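DNA polymerase III subunit beta (Pseudomonas aeruginosa, PDB 4TSZ) confers DNA tethering and processivity on DNA polymerases and other proteins, acting as the ring-shaped beta subunit that encircles the duplex. Local coordinates at residues E[32-37]-E[43-48]; E[12-17]-E[56-61]; E[202-207]-E[232-237]; E[2-7]-E[36-41]. All blocks are in the same frame, centred on the assembly; numbering follows the deposited sequence.

All four contacts reach the same antiparallel sheet, which runs without a break from the N-terminal into the central domain. Contact 1 lies within it and is the one held by backbone hydrogen bonds, with buried leucines and valine on one face and waters beside the other. Contacts 2 and 4 pack apolar groups against this N-terminal half: helix 8-19 through a proline in contact 2, and strand 3-7 of a second sheet in contact 4. Contact 2 is partly buried, whereas the touching residues of contact 4 are all buried. Contact 3 belongs to the central domain, where buried leucine and phenylalanine join a helix to the strand that adjoins contact 2.

Contact 1. Residues E[32-37]-E[43-48]; sequences SNVLLV and LSLTGT
The carbonyl oxygen of Leu35 takes two hydrogen bonds, from Thr46 N (Thr46 N to Leu35 O 2.9 Å) and from a water, and a weaker CA-H...O contact from Leu45 CA, 3.3 Å from the same Leu35 O. The return bond, from Leu35 N to Thr46 O, is 2.8 Å long and nearly straight (164°). Two residues further on, Val37 and Ser44 exchange the same kind of reciprocal bonds, with Ser44 N to Val37 O at 2.9 Å. Together they make strands 33-39 and 42-48 an antiparallel beta hairpin, with Leu35-Thr46 and Val37-Ser44 as hydrogen-bonded pairs and Leu36-Leu45 as the non-hydrogen-bonded pair between them. This hairpin lies inside the large sheet shared by the N-terminal and central domains, strand 67-72 bordering one side and strand 52-59 the other.

The two faces differ in chemistry. Leu36 and Leu45 lie side by side and point the same way, Leu36 CD1 touching Leu45 CD2 at 4.0 Å, while Val34 CG2 reaches Leu45 CB at 4.0 Å. Branched apolar chains suit this buried face, where Leu11 and Pro14 of helix 8-19 pack on Leu45. Over the face of Leu35, Val37, Ser44 and Thr46, hydroxyls meet water. Ser44 OG stands beside its own backbone N (chi1 -68°), and a water 2.9 Å from Ser44 OG also donates to Val37 O. The water on Leu35 O is likewise bonded to Thr46 OG1, at 2.9 Å.

Contact 2. Residues E[12-17]-E[56-61]; sequences LKPLQL and GRVVLE
Pro14 and Gly56 bring helix 12-17 and strand 56-59 closest, their CA atoms 4.8 Å apart, while the two axes run nearly antiparallel at 169° and come within 7.8 Å of each other. This is a close spacing for a helix lying on a sheet, and it suits the residues that meet: a compact proline on the helix and a glycine on the strand. Pro14 CB rests on Gly56 CA at 3.9 Å, since no side chain of the glycine stands between them. Further along the strand, Pro14 CG meets Val58 CG2 at 3.6 Å, and the proline ring and the valine cross at about a right angle. The ring thus bridges two alternate strand residues that face the helix, while Arg57 between them points away, its NH1 hydrogen-bonded to Gly230 O in the central domain.

Helix 8-19 here covers the face of the large sheet that carries Leu45 and Val58; Pro14 also touches Leu45 on the neighbouring strand 42-48. The helix is kinked at Pro14, whose nitrogen has no hydrogen to give to the preceding turn; it nevertheless runs on, with Gln16 N bonded to Leu12 O. The side-chain contact is apolar, and with no hydrogen bond between the segments this part of the seating rests on the fit of the rigid proline ring to glycine and valine.

Contact 3. Residues E[202-207]-E[232-237]; sequences ILELAR and FTFTSK
Leu205 lies over one face of the Phe234 ring. Its CB sits 4.1 Å from the centroid of the Phe234 ring and only 18° off the ring normal, a CH-pi contact, with Leu205 CB to Phe234 CZ at 3.9 Å as the closest touch. The isobutyl end continues across the same ring: Leu205 CD1 is 3.9 Å from Phe234 CD1. The leucine owes this reach to its torsion, CG lying opposite the backbone N (chi1 179°). Phe234 holds its ring out toward the helix in a similar way, and the two side chains cross at about a right angle; with CB near CZ and CD1 near the CG side, one leucine spans the ring. Beside CZ, Glu204 CB approaches Phe234 CE2 obliquely at 4.3 Å.

Phe234 belongs to strand 232-237, which pairs with strand 224-228 of the central domain on one side and with strand 52-59 of the N-terminal domain on the other. Helix 199-208 therefore packs on the sheet close to where the two domains are joined edge to edge, and Val52 and Leu54 touch the same phenylalanine. A large, flat ring lets the strand reach the helix and offers a broad apolar face; no hydrogen bond joins the two segments.

Glu204 contributes its aliphatic CB, and its carboxylate leads away from the strand. One helical turn on, Arg207 NH2 bonds Glu204 OE1 at 3.1 Å in a salt bridge; the acceptor lies near the guanidinium plane, although the donor stands well above that of the carboxylate.

Contact 4. Residues E[2-7]-E[36-41]; sequences MHFTIQ and LVVEGQ
Val38 has the largest share of this contact, and it works through one methyl. Val38 CG2 comes within 3.5 Å of Phe4 CD1 and within 3.9 Å of Met2 CG, so that it fills the angle between the two side chains that strand 3-7 and the residue before it send across. The torsion suits that task: CG2 lies opposite the valine's carbonyl carbon, with CG1 opposite the backbone N (chi1 172°). CG2 approaches the Phe4 ring obliquely.

Met2 reaches further. Its chain is extended through the first two torsions and then bends at the sulfur (chi3 94°), which carries the methyl to Leu36, Met2 CE lying 4.1 Å from Leu36 CB, the two side chains at about a right angle. The same Met2 CE lies in the plane of the Phe4 ring, at its edge. An unbranched, flexible methionine is well suited to thread between residues that sit on different strands.

Two sheets of the N-terminal domain face each other here. Strand 3-7 is an outer strand of a small antiparallel sheet, pairing with strand 88-94, while Leu36 and Val38 point inward from the large one. Leu43, on the strand next to them, packs on both Phe4 and Val38. On strand 3-7 the alternation leaves His3 turned away from the contact, where it hydrogen-bonds Asp90 and Glu65.

Contact 1. Residues E[32-37]-E[43-48]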
loop_
_atom_site.group_PDB
_atom_site.type_symbol
_atom_site.label_atom_id
_atom_site.label_comp_id
_atom_site.label_asym_id
_atom_site.label_seq_id
_atom_site.Cartn_x
_atom_site.Cartn_y
_atom_site.Cartn_z
ATOM N N SER E 32 -2.744 -7.835 -23.468
ATOM C CA SER E 32 -1.684 -7.859 -22.457
ATOM C C SER E 32 -0.372 -7.338 -23.048
ATOM O O SER E 32 0.596 -7.131 -22.317
ATOM C CB SER E 32 -1.472 -9.283 -21.947
ATOM O OG SER E 32 -2.583 -9.722 -21.186
ATOM N N ASN E 33 -0.343 -7.159 -24.383
ATOM C CA ASN E 33 0.834 -6.744 -25.126
ATOM C C ASN E 33 0.912 -5.268 -25.472
ATOM O O ASN E 33 -0.112 -4.582 -25.586
ATOM C CB ASN E 33 0.995 -7.611 -26.387
ATOM C CG ASN E 33 1.405 -9.043 -26.123
ATOM O OD1 ASN E 33 1.362 -9.531 -24.999
ATOM N ND2 ASN E 33 1.846 -9.746 -27.157
ATOM N N VAL E 34 2.159 -4.784 -25.632
ATOM C CA VAL E 34 2.468 -3.449 -26.100
ATOM C C VAL E 34 2.763 -3.567 -27.600
ATOM O O VAL E 34 3.524 -4.450 -28.008
ATOM C CB VAL E 34 3.607 -2.723 -25.301
ATOM C CG1 VAL E 34 4.887 -3.546 -25.229
ATOM C CG2 VAL E 34 3.899 -1.345 -25.882
ATOM N N LEU E 35 2.136 -2.710 -28.418
ATOM C CA LEU E 35 2.406 -2.676 -29.852
ATOM C C LEU E 35 3.659 -1.805 -30.061
ATOM O O LEU E 35 3.685 -0.654 -29.629
ATOM C CB LEU E 35 1.204 -2.111 -30.639
ATOM C CG LEU E 35 1.444 -1.755 -32.130
ATOM C CD1 LEU E 35 1.694 -2.998 -32.977
ATOM C CD2 LEU E 35 0.296 -0.928 -32.695
ATOM N N LEU E 36 4.692 -2.375 -30.698
ATOM C CA LEU E 36 5.957 -1.704 -31.019
ATOM C C LEU E 36 5.967 -1.467 -32.524
ATOM O O LEU E 36 5.800 -2.413 -33.286
ATOM C CB LEU E 36 7.142 -2.615 -30.627
ATOM C CG LEU E 36 7.864 -2.425 -29.281
ATOM C CD1 LEU E 36 6.964 -1.850 -28.170
ATOM C CD2 LEU E 36 8.538 -3.713 -28.852
ATOM N N VAL E 37 6.118 -0.204 -32.955
ATOM C CA VAL E 37 6.160 0.145 -34.378
ATOM C C VAL E 37 7.393 1.013 -34.639
ATOM O O VAL E 37 7.527 2.089 -34.046
ATOM C CB VAL E 37 4.858 0.832 -34.903
ATOM C CG1 VAL E 37 5.002 1.264 -36.364
ATOM C CG2 VAL E 37 3.634 -0.061 -34.738
ATOM N N LEU E 43 10.154 5.233 -32.900
ATOM C CA LEU E 43 9.559 4.093 -32.229
ATOM C C LEU E 43 8.263 4.578 -31.568
ATOM O O LEU E 43 8.269 5.572 -30.838
ATOM C CB LEU E 43 10.507 3.468 -31.174
ATOM C CG LEU E 43 9.898 2.382 -30.251
ATOM C CD1 LEU E 43 9.609 1.074 -31.011
ATOM C CD2 LEU E 43 10.794 2.119 -29.053
ATOM N N SER E 44 7.159 3.872 -31.834
ATOM C CA SER E 44 5.865 4.148 -31.218
ATOM C C SER E 44 5.508 2.953 -30.364
ATOM O O SER E 44 5.729 1.810 -30.780
ATOM C CB SER E 44 4.788 4.396 -32.272
ATOM O OG SER E 44 5.039 5.607 -32.968
ATOM N N LEU E 45 4.993 3.209 -29.156
ATOM C CA LEU E 45 4.587 2.172 -28.201
ATOM C C LEU E 45 3.115 2.384 -27.901
ATOM O O LEU E 45 2.732 3.478 -27.491
ATOM C CB LEU E 45 5.427 2.221 -26.891
ATOM C CG LEU E 45 6.944 2.012 -27.014
ATOM C CD1 LEU E 45 7.670 3.336 -27.197
ATOM C CD2 LEU E 45 7.489 1.325 -25.781
ATOM N N THR E 46 2.285 1.362 -28.138
ATOM C CA THR E 46 0.847 1.465 -27.906
ATOM C C THR E 46 0.325 0.411 -26.929
ATOM O O THR E 46 0.637 -0.771 -27.063
ATOM C CB THR E 46 0.082 1.472 -29.244
ATOM O OG1 THR E 46 0.623 2.484 -30.100
ATOM C CG2 THR E 46 -1.423 1.687 -29.067
ATOM N N GLY E 47 -0.494 0.866 -25.983
ATOM C CA GLY E 47 -1.190 0.040 -25.000
ATOM C C GLY E 47 -2.665 0.380 -25.025
ATOM O O GLY E 47 -3.023 1.543 -25.228
ATOM N N THR E 48 -3.535 -0.628 -24.844
ATOM C CA THR E 48 -4.991 -0.459 -24.857
ATOM C C THR E 48 -5.716 -1.481 -23.984
ATOM O O THR E 48 -5.193 -2.573 -23.734
ATOM C CB THR E 48 -5.542 -0.442 -26.313
ATOM O OG1 THR E 48 -6.886 0.035 -26.291
ATOM C CG2 THR E 48 -5.497 -1.815 -27.001
HETATM O O HOH W 1 2.962 1.568 -31.566
HETATM O O HOH W 2 6.843 4.668 -35.088
#

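Contact 2. Residues E[12-17]-E[56-61]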
loop_
_atom_site.group_PDB
_atom_site.type_symbol
_atom_site.label_atom_id
_atom_site.label_comp_id
_atom_site.label_asym_id
_atom_site.label_seq_id
_atom_site.Cartn_x
_atom_site.Cartn_y
_atom_site.Cartn_z
ATOM N N LEU E 12 12.123 3.205 -21.176
ATOM C CA LEU E 12 11.367 3.092 -19.927
ATOM C C LEU E 12 10.241 4.106 -19.756
ATOM O O LEU E 12 9.145 3.699 -19.365
ATOM C CB LEU E 12 12.305 3.082 -18.708
ATOM C CG LEU E 12 11.741 2.602 -17.371
ATOM C CD1 LEU E 12 11.226 1.161 -17.454
ATOM C CD2 LEU E 12 12.783 2.733 -16.276
ATOM N N LYS E 13 10.495 5.403 -20.046
ATOM C CA LYS E 13 9.489 6.467 -19.901
ATOM C C LYS E 13 8.168 6.167 -20.651
ATOM O O LYS E 13 7.158 5.973 -19.965
ATOM C CB LYS E 13 10.063 7.869 -20.193
ATOM N N PRO E 14 8.143 6.010 -22.007
ATOM C CA PRO E 14 6.874 5.671 -22.679
ATOM C C PRO E 14 6.336 4.282 -22.347
ATOM O O PRO E 14 5.119 4.105 -22.289
ATOM C CB PRO E 14 7.226 5.786 -24.167
ATOM C CG PRO E 14 8.680 5.567 -24.233
ATOM C CD PRO E 14 9.228 6.183 -22.999
ATOM N N LEU E 15 7.238 3.306 -22.109
ATOM C CA LEU E 15 6.866 1.930 -21.758
ATOM C C LEU E 15 6.078 1.889 -20.449
ATOM O O LEU E 15 5.049 1.227 -20.404
ATOM C CB LEU E 15 8.117 1.029 -21.707
ATOM C CG LEU E 15 7.968 -0.489 -21.636
ATOM C CD1 LEU E 15 6.902 -1.027 -22.611
ATOM C CD2 LEU E 15 9.304 -1.141 -21.918
ATOM N N GLN E 16 6.514 2.647 -19.420
ATOM C CA GLN E 16 5.812 2.713 -18.129
ATOM C C GLN E 16 4.434 3.346 -18.268
ATOM O O GLN E 16 3.479 2.862 -17.660
ATOM C CB GLN E 16 6.637 3.466 -17.072
ATOM C CG GLN E 16 7.800 2.662 -16.498
ATOM C CD GLN E 16 8.617 3.432 -15.480
ATOM O OE1 GLN E 16 9.016 2.898 -14.448
ATOM N NE2 GLN E 16 8.917 4.694 -15.752
ATOM N N LEU E 17 4.323 4.411 -19.087
ATOM C CA LEU E 17 3.047 5.099 -19.313
ATOM C C LEU E 17 2.034 4.175 -19.970
ATOM O O LEU E 17 0.929 3.996 -19.453
ATOM C CB LEU E 17 3.233 6.374 -20.156
ATOM C CG LEU E 17 3.933 7.558 -19.495
ATOM C CD1 LEU E 17 3.910 8.747 -20.395
ATOM C CD2 LEU E 17 3.293 7.934 -18.159
ATOM N N GLY E 56 2.977 6.212 -26.858
ATOM C CA GLY E 56 4.227 6.872 -26.494
ATOM C C GLY E 56 5.163 6.874 -27.687
ATOM O O GLY E 56 5.177 5.917 -28.463
ATOM N N ARG E 57 5.925 7.959 -27.867
ATOM C CA ARG E 57 6.839 8.084 -29.005
ATOM C C ARG E 57 8.259 8.425 -28.580
ATOM O O ARG E 57 8.452 9.220 -27.657
ATOM C CB ARG E 57 6.315 9.112 -30.028
ATOM C CG ARG E 57 5.275 8.541 -30.987
ATOM C CD ARG E 57 4.476 9.630 -31.690
ATOM N NE ARG E 57 3.288 10.024 -30.917
ATOM C CZ ARG E 57 3.210 11.088 -30.112
ATOM N NH1 ARG E 57 4.241 11.913 -29.987
ATOM N NH2 ARG E 57 2.090 11.343 -29.445
ATOM N N VAL E 58 9.254 7.797 -29.249
ATOM C CA VAL E 58 10.691 8.000 -29.016
ATOM C C VAL E 58 11.412 8.154 -30.349
ATOM O O VAL E 58 11.169 7.374 -31.280
ATOM C CB VAL E 58 11.398 6.881 -28.186
ATOM C CG1 VAL E 58 12.565 7.451 -27.389
ATOM C CG2 VAL E 58 10.440 6.126 -27.273
ATOM N N VAL E 59 12.339 9.132 -30.424
ATOM C CA VAL E 59 13.185 9.342 -31.599
ATOM C C VAL E 59 14.381 8.396 -31.426
ATOM O O VAL E 59 15.015 8.401 -30.371
ATOM C CB VAL E 59 13.624 10.828 -31.774
ATOM C CG1 VAL E 59 14.550 10.994 -32.975
ATOM C CG2 VAL E 59 12.417 11.752 -31.901
ATOM N N LEU E 60 14.659 7.565 -32.439
ATOM C CA LEU E 60 15.772 6.610 -32.418
ATOM C C LEU E 60 17.028 7.246 -33.026
ATOM O O LEU E 60 16.972 7.773 -34.138
ATOM C CB LEU E 60 15.388 5.302 -33.140
ATOM C CG LEU E 60 14.168 4.558 -32.577
ATOM C CD1 LEU E 60 13.636 3.554 -33.570
ATOM C CD2 LEU E 60 14.488 3.887 -31.231
ATOM N N GLU E 61 18.144 7.229 -32.276
ATOM C CA GLU E 61 19.420 7.819 -32.682
ATOM C C GLU E 61 20.174 6.992 -33.739
ATOM O O GLU E 61 20.391 7.478 -34.846
ATOM C CB GLU E 61 20.299 8.135 -31.457
#

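Contact 3. Residues E[202-207]-E[232-237]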
loop_
_atom_site.group_PDB
_atom_site.type_symbol
_atom_site.label_atom_id
_atom_site.label_comp_id
_atom_site.label_asym_id
_atom_site.label_seq_id
_atom_site.Cartn_x
_atom_site.Cartn_y
_atom_site.Cartn_z
ATOM N N ILE E 202 -11.059 8.984 -17.605
ATOM C CA ILE E 202 -10.827 10.323 -17.047
ATOM C C ILE E 202 -9.811 10.328 -15.889
ATOM O O ILE E 202 -8.986 11.238 -15.813
ATOM C CB ILE E 202 -12.149 11.111 -16.752
ATOM C CG1 ILE E 202 -11.923 12.628 -16.759
ATOM C CG2 ILE E 202 -12.833 10.653 -15.467
ATOM C CD1 ILE E 202 -11.782 13.264 -18.167
ATOM N N LEU E 203 -9.844 9.294 -15.025
ATOM C CA LEU E 203 -8.911 9.167 -13.910
ATOM C C LEU E 203 -7.497 8.891 -14.422
ATOM O O LEU E 203 -6.537 9.417 -13.860
ATOM C CB LEU E 203 -9.352 8.094 -12.899
ATOM C CG LEU E 203 -10.640 8.359 -12.121
ATOM C CD1 LEU E 203 -11.156 7.081 -11.525
ATOM C CD2 LEU E 203 -10.467 9.448 -11.062
ATOM N N GLU E 204 -7.380 8.100 -15.500
ATOM C CA GLU E 204 -6.107 7.801 -16.148
ATOM C C GLU E 204 -5.527 9.091 -16.721
ATOM O O GLU E 204 -4.367 9.394 -16.445
ATOM C CB GLU E 204 -6.283 6.748 -17.264
ATOM C CG GLU E 204 -4.980 6.279 -17.906
ATOM C CD GLU E 204 -3.922 5.758 -16.947
ATOM O OE1 GLU E 204 -4.250 4.879 -16.117
ATOM O OE2 GLU E 204 -2.773 6.252 -17.006
ATOM N N LEU E 205 -6.353 9.857 -17.485
ATOM C CA LEU E 205 -5.961 11.127 -18.087
ATOM C C LEU E 205 -5.414 12.117 -17.042
ATOM O O LEU E 205 -4.346 12.694 -17.269
ATOM C CB LEU E 205 -7.119 11.751 -18.894
ATOM C CG LEU E 205 -6.847 13.113 -19.554
ATOM C CD1 LEU E 205 -5.644 13.060 -20.508
ATOM C CD2 LEU E 205 -8.088 13.639 -20.262
ATOM N N ALA E 206 -6.126 12.299 -15.903
ATOM C CA ALA E 206 -5.697 13.207 -14.825
ATOM C C ALA E 206 -4.308 12.838 -14.295
ATOM O O ALA E 206 -3.484 13.731 -14.087
ATOM C CB ALA E 206 -6.705 13.214 -13.687
ATOM N N ARG E 207 -4.037 11.526 -14.134
ATOM C CA ARG E 207 -2.747 11.021 -13.666
ATOM C C ARG E 207 -1.626 11.265 -14.677
ATOM O O ARG E 207 -0.478 11.460 -14.271
ATOM C CB ARG E 207 -2.825 9.537 -13.291
ATOM C CG ARG E 207 -3.591 9.268 -12.000
ATOM C CD ARG E 207 -3.470 7.809 -11.563
ATOM N NE ARG E 207 -4.016 6.868 -12.545
ATOM C CZ ARG E 207 -5.255 6.383 -12.511
ATOM N NH1 ARG E 207 -6.096 6.754 -11.552
ATOM N NH2 ARG E 207 -5.663 5.525 -13.438
ATOM N N PHE E 232 3.071 11.798 -25.466
ATOM C CA PHE E 232 1.969 10.838 -25.482
ATOM C C PHE E 232 0.693 11.309 -26.189
ATOM O O PHE E 232 0.403 12.503 -26.249
ATOM C CB PHE E 232 1.655 10.282 -24.067
ATOM C CG PHE E 232 0.808 11.146 -23.139
ATOM C CD1 PHE E 232 -0.575 11.213 -23.289
ATOM C CD2 PHE E 232 1.387 11.833 -22.071
ATOM C CE1 PHE E 232 -1.356 12.000 -22.430
ATOM C CE2 PHE E 232 0.603 12.627 -21.208
ATOM C CZ PHE E 232 -0.763 12.707 -21.397
ATOM N N THR E 233 -0.081 10.335 -26.690
ATOM C CA THR E 233 -1.404 10.526 -27.274
ATOM C C THR E 233 -2.346 9.607 -26.501
ATOM O O THR E 233 -2.156 8.383 -26.470
ATOM C CB THR E 233 -1.450 10.285 -28.796
ATOM O OG1 THR E 233 -0.560 11.188 -29.442
ATOM C CG2 THR E 233 -2.853 10.469 -29.369
ATOM N N PHE E 234 -3.333 10.213 -25.849
ATOM C CA PHE E 234 -4.342 9.503 -25.084
ATOM C C PHE E 234 -5.639 9.555 -25.868
ATOM O O PHE E 234 -6.061 10.633 -26.276
ATOM C CB PHE E 234 -4.507 10.134 -23.681
ATOM C CG PHE E 234 -5.750 9.731 -22.914
ATOM C CD1 PHE E 234 -6.957 10.400 -23.104
ATOM C CD2 PHE E 234 -5.703 8.717 -21.971
ATOM C CE1 PHE E 234 -8.102 10.029 -22.400
ATOM C CE2 PHE E 234 -6.847 8.355 -21.253
ATOM C CZ PHE E 234 -8.040 9.015 -21.473
ATOM N N THR E 235 -6.269 8.397 -26.071
ATOM C CA THR E 235 -7.566 8.321 -26.737
ATOM C C THR E 235 -8.510 7.497 -25.884
ATOM O O THR E 235 -8.147 6.419 -25.422
ATOM C CB THR E 235 -7.473 7.796 -28.186
ATOM O OG1 THR E 235 -6.393 8.434 -28.867
ATOM C CG2 THR E 235 -8.751 8.032 -28.967
ATOM N N SER E 236 -9.713 8.016 -25.658
ATOM C CA SER E 236 -10.740 7.312 -24.908
ATOM C C SER E 236 -12.039 7.345 -25.673
ATOM O O SER E 236 -12.391 8.364 -26.260
ATOM C CB SER E 236 -10.932 7.937 -23.525
ATOM O OG SER E 236 -11.986 7.318 -22.804
ATOM N N LYS E 237 -12.786 6.234 -25.612
ATOM C CA LYS E 237 -14.130 6.168 -26.178
ATOM C C LYS E 237 -15.004 6.988 -25.213
ATOM O O LYS E 237 -14.618 7.181 -24.049
ATOM C CB LYS E 237 -14.616 4.703 -26.237
#

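Contact 4. Residues E[2-7]-E[36-41]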
loop_
_atom_site.group_PDB
_atom_site.type_symbol
_atom_site.label_atom_id
_atom_site.label_comp_id
_atom_site.label_asym_id
_atom_site.label_seq_id
_atom_site.Cartn_x
_atom_site.Cartn_y
_atom_site.Cartn_z
ATOM N N MET E 2 12.301 -6.058 -37.879
ATOM C CA MET E 2 12.344 -4.881 -37.010
ATOM C C MET E 2 13.572 -4.976 -36.075
ATOM O O MET E 2 13.846 -6.040 -35.516
ATOM C CB MET E 2 11.043 -4.809 -36.193
ATOM C CG MET E 2 10.841 -3.507 -35.455
ATOM S SD MET E 2 9.452 -3.610 -34.295
ATOM C CE MET E 2 10.318 -4.064 -32.825
ATOM N N HIS E 3 14.343 -3.884 -35.981
ATOM C CA HIS E 3 15.554 -3.811 -35.167
ATOM C C HIS E 3 15.895 -2.376 -34.831
ATOM O O HIS E 3 15.865 -1.517 -35.706
ATOM C CB HIS E 3 16.757 -4.505 -35.843
ATOM C CG HIS E 3 18.061 -4.241 -35.149
ATOM N ND1 HIS E 3 18.990 -3.360 -35.670
ATOM C CD2 HIS E 3 18.506 -4.679 -33.946
ATOM C CE1 HIS E 3 19.986 -3.328 -34.800
ATOM N NE2 HIS E 3 19.742 -4.108 -33.752
ATOM N N PHE E 4 16.237 -2.122 -33.560
ATOM C CA PHE E 4 16.617 -0.797 -33.077
ATOM C C PHE E 4 17.434 -0.886 -31.786
ATOM O O PHE E 4 17.424 -1.910 -31.099
ATOM C CB PHE E 4 15.370 0.109 -32.881
ATOM C CG PHE E 4 14.389 -0.342 -31.826
ATOM C CD1 PHE E 4 13.387 -1.264 -32.128
ATOM C CD2 PHE E 4 14.450 0.167 -30.535
ATOM C CE1 PHE E 4 12.470 -1.673 -31.153
ATOM C CE2 PHE E 4 13.545 -0.255 -29.558
ATOM C CZ PHE E 4 12.560 -1.177 -29.871
ATOM N N THR E 5 18.153 0.193 -31.486
ATOM C CA THR E 5 18.913 0.387 -30.257
ATOM C C THR E 5 18.302 1.597 -29.556
ATOM O O THR E 5 17.830 2.539 -30.222
ATOM C CB THR E 5 20.434 0.503 -30.482
ATOM O OG1 THR E 5 20.713 1.517 -31.444
ATOM C CG2 THR E 5 21.065 -0.807 -30.904
ATOM N N ILE E 6 18.252 1.532 -28.214
ATOM C CA ILE E 6 17.659 2.570 -27.373
ATOM C C ILE E 6 18.280 2.545 -25.963
ATOM O O ILE E 6 18.602 1.470 -25.443
ATOM C CB ILE E 6 16.089 2.409 -27.352
ATOM C CG1 ILE E 6 15.368 3.620 -26.706
ATOM C CG2 ILE E 6 15.628 1.050 -26.769
ATOM C CD1 ILE E 6 13.900 3.813 -27.113
ATOM N N GLN E 7 18.439 3.729 -25.348
ATOM C CA GLN E 7 18.932 3.849 -23.979
ATOM C C GLN E 7 17.811 3.406 -23.061
ATOM O O GLN E 7 16.641 3.658 -23.362
ATOM C CB GLN E 7 19.320 5.304 -23.651
ATOM C CG GLN E 7 20.636 5.766 -24.267
ATOM C CD GLN E 7 21.848 5.210 -23.559
ATOM O OE1 GLN E 7 22.589 4.383 -24.108
ATOM N NE2 GLN E 7 22.080 5.648 -22.323
ATOM N N LEU E 36 4.692 -2.375 -30.698
ATOM C CA LEU E 36 5.957 -1.704 -31.019
ATOM C C LEU E 36 5.967 -1.467 -32.524
ATOM O O LEU E 36 5.800 -2.413 -33.286
ATOM C CB LEU E 36 7.142 -2.615 -30.627
ATOM C CG LEU E 36 7.864 -2.425 -29.281
ATOM C CD1 LEU E 36 6.964 -1.850 -28.170
ATOM C CD2 LEU E 36 8.538 -3.713 -28.852
ATOM N N VAL E 37 6.118 -0.204 -32.955
ATOM C CA VAL E 37 6.160 0.145 -34.378
ATOM C C VAL E 37 7.393 1.013 -34.639
ATOM O O VAL E 37 7.527 2.089 -34.046
ATOM C CB VAL E 37 4.858 0.832 -34.903
ATOM C CG1 VAL E 37 5.002 1.264 -36.364
ATOM C CG2 VAL E 37 3.634 -0.061 -34.738
ATOM N N VAL E 38 8.282 0.543 -35.533
ATOM C CA VAL E 38 9.450 1.301 -35.968
ATOM C C VAL E 38 9.152 1.784 -37.401
ATOM O O VAL E 38 8.963 0.969 -38.301
ATOM C CB VAL E 38 10.802 0.533 -35.852
ATOM C CG1 VAL E 38 11.950 1.308 -36.505
ATOM C CG2 VAL E 38 11.131 0.224 -34.395
ATOM N N GLU E 39 9.047 3.105 -37.578
ATOM C CA GLU E 39 8.823 3.743 -38.867
ATOM C C GLU E 39 9.877 4.844 -38.957
ATOM O O GLU E 39 9.853 5.792 -38.164
ATOM C CB GLU E 39 7.387 4.288 -38.981
ATOM C CG GLU E 39 7.045 4.832 -40.364
ATOM C CD GLU E 39 5.599 5.244 -40.565
ATOM O OE1 GLU E 39 4.704 4.393 -40.357
ATOM O OE2 GLU E 39 5.358 6.408 -40.964
ATOM N N GLY E 40 10.844 4.638 -39.848
ATOM C CA GLY E 40 11.991 5.524 -39.998
ATOM C C GLY E 40 12.799 5.524 -38.717
ATOM O O GLY E 40 13.101 4.457 -38.173
ATOM N N GLN E 41 13.084 6.727 -38.183
ATOM C CA GLN E 41 13.823 6.885 -36.928
ATOM C C GLN E 41 12.898 7.133 -35.718
ATOM O O GLN E 41 13.306 7.765 -34.737
ATOM C CB GLN E 41 14.937 7.942 -37.067
ATOM C CG GLN E 41 16.072 7.531 -38.015
ATOM C CD GLN E 41 16.751 6.242 -37.614
ATOM O OE1 GLN E 41 17.262 6.094 -36.497
ATOM N NE2 GLN E 41 16.767 5.276 -38.517
#